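Local coordinates for protein TetR family transcriptional regulator (Streptomyces coelicolor, PDB 6SRN) that probably binds cis-regulatory DNA as a dimeric TetR-type transcription factor and takes up a furan-carboxylic acid hormone in a ligand pocket, at residues Ala91-Glu94 against Ile95-Gln98; Val106-Met109 against Leu110-Ala113. One frame throughout, in Å; residues are numbered along the deposited sequence.

Contact 1: residues Ala91-Glu94 against Ile95-Gln98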
ATOM      1  N   ALA A  91      11.328  17.860  11.064  1.00 12.27           N
ATOM      2  CA  ALA A  91      11.433  18.249   9.650  1.00 11.20           C
ATOM      3  C   ALA A  91      10.357  19.267   9.342  1.00 10.97           C
ATOM      4  O   ALA A  91      10.581  20.268   8.651  1.00 10.90           O
ATOM      5  CB  ALA A  91      11.307  17.033   8.752  1.00 11.44           C
ATOM      6  N   MET A  92       9.154  19.043   9.859  1.00 10.72           N
ATOM      7  CA  MET A  92       8.070  19.985   9.592  1.00 10.92           C
ATOM      8  C   MET A  92       8.333  21.341  10.208  1.00 11.03           C
ATOM      9  O   MET A  92       8.051  22.356   9.597  1.00  9.79           O
ATOM     10  CB  MET A  92       6.704  19.441  10.012  1.00 11.90           C
ATOM     11  CG  MET A  92       5.579  20.068   9.177  1.00 13.44           C
ATOM     12  SD  MET A  92       4.022  19.159   9.259  1.00 17.28           S
ATOM     13  CE  MET A  92       3.572  19.843  10.807  1.00 16.31           C
ATOM     14  N   GLU A  93       8.952  21.327  11.400  1.00 11.14           N
ATOM     15  CA  GLU A  93       9.353  22.561  12.058  1.00 13.49           C
ATOM     16  C   GLU A  93      10.420  23.289  11.262  1.00 12.16           C
ATOM     17  O   GLU A  93      10.359  24.497  11.132  1.00 12.19           O
ATOM     18  CB  GLU A  93       9.827  22.277  13.497  1.00 14.84           C
ATOM     19  CG  GLU A  93      10.167  23.524  14.322  1.00 17.02           C
ATOM     20  CD  GLU A  93       8.963  24.427  14.600  1.00 16.80           C
ATOM     21  OE1 GLU A  93       7.799  24.101  14.233  1.00 20.60           O
ATOM     22  OE2 GLU A  93       9.187  25.514  15.176  1.00 20.82           O
ATOM     23  N   GLU A  94      11.385  22.558  10.721  1.00 12.50           N
ATOM     24  CA  GLU A  94      12.443  23.182   9.906  1.00 12.59           C
ATOM     25  C   GLU A  94      11.835  23.905   8.671  1.00 12.24           C
ATOM     26  O   GLU A  94      12.268  24.985   8.280  1.00 11.98           O
ATOM     27  CB  GLU A  94      13.409  22.084   9.471  1.00 15.97           C
ATOM     28  CG  GLU A  94      14.600  22.517   8.633  1.00 19.76           C
ATOM     29  CD  GLU A  94      15.388  21.318   8.153  1.00 23.45           C
ATOM     30  OE1 GLU A  94      15.595  20.375   8.953  1.00 29.81           O
ATOM     31  OE2 GLU A  94      15.788  21.303   6.974  1.00 27.05           O
ATOM     32  N   ILE A  95      10.824  23.277   8.076  1.00 11.68           N
ATOM     33  CA  ILE A  95      10.158  23.844   6.908  1.00 11.55           C
ATOM     34  C   ILE A  95       9.294  25.065   7.285  1.00 12.04           C
ATOM     35  O   ILE A  95       9.275  26.120   6.631  1.00 12.17           O
ATOM     36  CB  ILE A  95       9.301  22.754   6.218  1.00 11.09           C
ATOM     37  CG1 ILE A  95      10.204  21.679   5.606  1.00 11.10           C
ATOM     38  CG2 ILE A  95       8.442  23.369   5.139  1.00 12.14           C
ATOM     39  CD1 ILE A  95       9.532  20.362   5.372  1.00 11.34           C
ATOM     40  N   ARG A  96       8.606  24.932   8.401  1.00 12.64           N
ATOM     41  CA  ARG A  96       7.735  25.994   8.885  1.00 14.37           C
ATOM     42  C   ARG A  96       8.472  27.294   9.142  1.00 13.76           C
ATOM     43  O   ARG A  96       8.002  28.369   8.750  1.00 13.83           O
ATOM     44  CB  ARG A  96       7.049  25.552  10.191  1.00 15.86           C
ATOM     45  CG  ARG A  96       6.036  26.556  10.703  1.00 18.10           C
ATOM     46  CD  ARG A  96       5.554  26.216  12.118  1.00 18.76           C
ATOM     47  NE  ARG A  96       6.574  26.456  13.123  1.00 20.59           N
ATOM     48  CZ  ARG A  96       6.867  27.664  13.605  1.00 23.95           C
ATOM     49  NH1 ARG A  96       6.191  28.745  13.184  1.00 25.92           N
ATOM     50  NH2 ARG A  96       7.823  27.805  14.529  1.00 24.65           N
ATOM     51  N   ILE A  97       9.596  27.194   9.805  1.00 13.68           N
ATOM     52  CA  ILE A  97      10.301  28.411  10.168  1.00 15.26           C
ATOM     53  C   ILE A  97      10.914  29.121   8.944  1.00 15.42           C
ATOM     54  O   ILE A  97      11.376  30.256   9.037  1.00 15.76           O
ATOM     55  CB  ILE A  97      11.286  28.176  11.297  1.00 16.42           C
ATOM     56  CG1 ILE A  97      12.494  27.352  10.874  1.00 16.83           C
ATOM     57  CG2 ILE A  97      10.593  27.510  12.468  1.00 17.18           C
ATOM     58  CD1 ILE A  97      13.682  27.654  11.741  1.00 18.19           C
ATOM     59  N   GLN A  98      10.870  28.480   7.789  1.00 14.87           N
ATOM     60  CA  GLN A  98      11.300  29.154   6.557  1.00 14.39           C
ATOM     61  C   GLN A  98      10.179  29.887   5.850  1.00 14.44           C
ATOM     62  O   GLN A  98      10.408  30.579   4.845  1.00 15.62           O
ATOM     63  CB  GLN A  98      11.954  28.139   5.692  1.00 15.83           C
ATOM     64  CG  GLN A  98      13.242  27.712   6.338  1.00 17.13           C
ATOM     65  CD  GLN A  98      13.947  26.724   5.458  1.00 18.21           C
ATOM     66  OE1 GLN A  98      13.800  25.513   5.609  1.00 21.74           O
ATOM     67  NE2 GLN A  98      14.765  27.240   4.538  1.00 18.63           N
TER
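E93 and R96 both set CG opposite their own backbone N (chi1 -175° in each), which sends the two side chains off the helix alongside one another and in the same direction. Each then bends once, the glutamate at chi2 and the arginine at chi3 (72°), and the bends bring the carboxylate to the edge of the guanidinium. R96 grips side-on with two nitrogens, one for each carboxylate oxygen: NE lies 2.9 Å from E93 OE1, and NH2 lies 2.7 Å from E93 OE2. Both N-H bonds run nearly straight, and both oxygens sit close to the guanidinium plane. The match is less exact on the acid side, because the two planes are turned 37° apart; OE1 is approached from above the carboxylate plane and OE2 from its syn side, also out of plane. With two bonds, the rotation of both groups is restrained although the pair lies at the surface. I97 flanks it, its CG2 3.6 Å from E93 OE2.

Beneath the salt bridge the backbone keeps the helical pattern, with I95 N bonded to A91 O, R96 N to M92 O, and I97 N to E93 O at 3.1 Å. I95 leans back over the preceding turn, placing CD1 3.4 Å from A91 O, and with M92 it faces helix 102-119, while E94 reaches R112 of that helix. The whole is an i to i+3 Glu-Arg salt bridge, bidentate and solvent-facing, on the last turns of the amphipathic helix 88-96.

Contact 2: residues Val106-Met109 against Leu110-Ala113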
ATOM      1  N   VAL A 106       3.040  20.861   3.539  1.00  8.82           N
ATOM      2  CA  VAL A 106       2.595  19.467   3.278  1.00  9.30           C
ATOM      3  C   VAL A 106       3.318  18.909   2.045  1.00  9.14           C
ATOM      4  O   VAL A 106       3.858  17.788   2.066  1.00  8.44           O
ATOM      5  CB  VAL A 106       1.092  19.399   3.058  1.00 10.00           C
ATOM      6  CG1 VAL A 106       0.634  17.988   2.739  1.00 10.13           C
ATOM      7  CG2 VAL A 106       0.321  19.895   4.281  1.00 10.99           C
ATOM      8  N   GLU A 107       3.376  19.672   0.950  1.00  9.73           N
ATOM      9  CA  GLU A 107       4.065  19.249  -0.243  1.00 10.42           C
ATOM     10  C   GLU A 107       5.528  18.903   0.028  1.00  9.17           C
ATOM     11  O   GLU A 107       6.015  17.850  -0.432  1.00  8.37           O
ATOM     12  CB  GLU A 107       4.038  20.322  -1.309  1.00 12.02           C
ATOM     13  CG  GLU A 107       2.751  20.522  -2.026  1.00 15.46           C
ATOM     14  CD  GLU A 107       3.042  21.540  -3.109  1.00 18.62           C
ATOM     15  OE1 GLU A 107       3.735  21.166  -4.124  1.00 24.55           O
ATOM     16  OE2 GLU A 107       2.706  22.699  -2.867  1.00 22.48           O
ATOM     17  N   GLU A 108       6.235  19.784   0.745  1.00  8.60           N
ATOM     18  CA  GLU A 108       7.660  19.583   0.944  1.00  8.72           C
ATOM     19  C   GLU A 108       7.905  18.402   1.899  1.00  8.41           C
ATOM     20  O   GLU A 108       8.897  17.660   1.744  1.00  8.31           O
ATOM     21  CB  GLU A 108       8.350  20.846   1.435  1.00  9.20           C
ATOM     22  CG  GLU A 108       9.841  20.698   1.655  1.00 10.15           C
ATOM     23  CD  GLU A 108      10.682  20.234   0.473  1.00 11.46           C
ATOM     24  OE1 GLU A 108      10.217  20.270  -0.690  1.00 12.80           O
ATOM     25  OE2 GLU A 108      11.843  19.846   0.751  1.00 14.62           O
ATOM     26  N   MET A 109       7.042  18.214   2.888  1.00  7.60           N
ATOM     27  CA  MET A 109       7.176  17.023   3.741  1.00  8.14           C
ATOM     28  C   MET A 109       7.112  15.739   2.939  1.00  7.35           C
ATOM     29  O   MET A 109       7.900  14.808   3.146  1.00  7.60           O
ATOM     30  CB  MET A 109       6.092  17.029   4.813  1.00  8.21           C
ATOM     31  CG  MET A 109       6.362  18.076   5.876  1.00  8.97           C
ATOM     32  SD  MET A 109       7.692  17.628   6.962  1.00  9.93           S
ATOM     33  CE  MET A 109       6.922  16.308   7.900  1.00 10.25           C
ATOM     34  N   LEU A 110       6.160  15.666   2.011  1.00  7.57           N
ATOM     35  CA  LEU A 110       5.987  14.441   1.222  1.00  7.36           C
ATOM     36  C   LEU A 110       7.138  14.289   0.190  1.00  7.45           C
ATOM     37  O   LEU A 110       7.596  13.181  -0.087  1.00  6.90           O
ATOM     38  CB  LEU A 110       4.585  14.363   0.577  1.00  7.66           C
ATOM     39  CG  LEU A 110       3.471  14.253   1.631  1.00  7.67           C
ATOM     40  CD1 LEU A 110       2.130  14.455   0.925  1.00  8.58           C
ATOM     41  CD2 LEU A 110       3.490  12.901   2.344  1.00  8.49           C
ATOM     42  N   HIS A 111       7.623  15.387  -0.347  1.00  7.17           N
ATOM     43  CA  HIS A 111       8.849  15.363  -1.167  1.00  7.84           C
ATOM     44  C   HIS A 111       9.993  14.756  -0.379  1.00  7.79           C
ATOM     45  O   HIS A 111      10.681  13.840  -0.852  1.00  7.17           O
ATOM     46  CB  HIS A 111       9.160  16.822  -1.536  1.00  9.09           C
ATOM     47  CG  HIS A 111      10.371  17.026  -2.376  1.00 10.13           C
ATOM     48  ND1 HIS A 111      10.976  18.269  -2.469  1.00 13.60           N
ATOM     49  CD2 HIS A 111      11.162  16.175  -3.060  1.00 11.82           C
ATOM     50  CE1 HIS A 111      12.035  18.174  -3.277  1.00 13.37           C
ATOM     51  NE2 HIS A 111      12.156  16.914  -3.665  1.00 11.69           N
ATOM     52  N   ARG A 112      10.210  15.244   0.835  1.00  7.94           N
ATOM     53  CA  ARG A 112      11.273  14.735   1.653  1.00  8.43           C
ATOM     54  C   ARG A 112      11.056  13.251   2.028  1.00  7.72           C
ATOM     55  O   ARG A 112      12.002  12.468   2.060  1.00  7.79           O
ATOM     56  CB  ARG A 112      11.411  15.615   2.910  1.00 10.00           C
ATOM     57  CG  ARG A 112      12.077  16.934   2.626  1.00 11.62           C
ATOM     58  CD  ARG A 112      12.328  17.749   3.871  1.00 14.79           C
ATOM     59  NE  ARG A 112      12.709  19.105   3.478  1.00 17.35           N
ATOM     60  CZ  ARG A 112      13.244  20.011   4.279  1.00 21.50           C
ATOM     61  NH1 ARG A 112      13.476  19.733   5.553  1.00 22.93           N
ATOM     62  NH2 ARG A 112      13.544  21.217   3.779  1.00 24.63           N
ATOM     63  N   ALA A 113       9.811  12.865   2.309  1.00  7.37           N
ATOM     64  CA  ALA A 113       9.525  11.454   2.578  1.00  7.32           C
ATOM     65  C   ALA A 113       9.876  10.612   1.401  1.00  7.32           C
ATOM     66  O   ALA A 113      10.389   9.494   1.591  1.00  7.10           O
ATOM     67  CB  ALA A 113       8.068  11.276   2.915  1.00  7.76           C
TER
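A single carboxylate, that of E108, serves two side chains of the next turn at once, H111 with one oxygen and R112 with the other. H111 ND1 donates to E108 OE1 at 2.8 Å, a His-carboxylate hydrogen bond that meets the oxygen on its syn side, though clearly out of the carboxylate plane; the oxygen lies at the edge of the imidazole, whose ring stands almost upright to the carboxylate (86°). R112 NE gives a salt bridge to the anti lone pair of E108 OE2 at 3.0 Å, again with the two planes nearly perpendicular. The glutamate chain bends at chi2 (57°) and carries its carboxylate forward to the next turn, whereas R112 runs extended from CG to NE. Held at both oxygens, the carboxylate has little freedom to turn.

On another side of the helix V106 CG1 touches L110 CD1 at 4.2 Å, and L110 also lines the pocket of the bound furan ligand. Four helices pack against this part of helix 102-119: E108, M109 and R112 meet I95 of helix 88-96, V106 and M109 pack on helix 145-161, L110 and A113 reach F181 of helix 170-192, and L110 touches W201 of helix 197-212.

Contact 1, with only I95 buried, is a surface arrangement near the end of helix 88-96; contact 2, on the next helix, 102-119, is partly buried: V106, M109, L110 and A113 are interior, its charged group partly exposed. Each joins a glutamate to an arginine within one helix, but at i+3 with two nitrogens in 91-98 and at i+4 with one in 106-113, where a histidine takes the other oxygen. The two helices also meet directly: E94 OE2 forms a salt bridge with R112 NH1 at 3.1 Å, so R112 links both contacts, and M109 SD packs against I95 CD1 at 3.7 Å. Contact 2 alone includes a residue of the ligand pocket, L110.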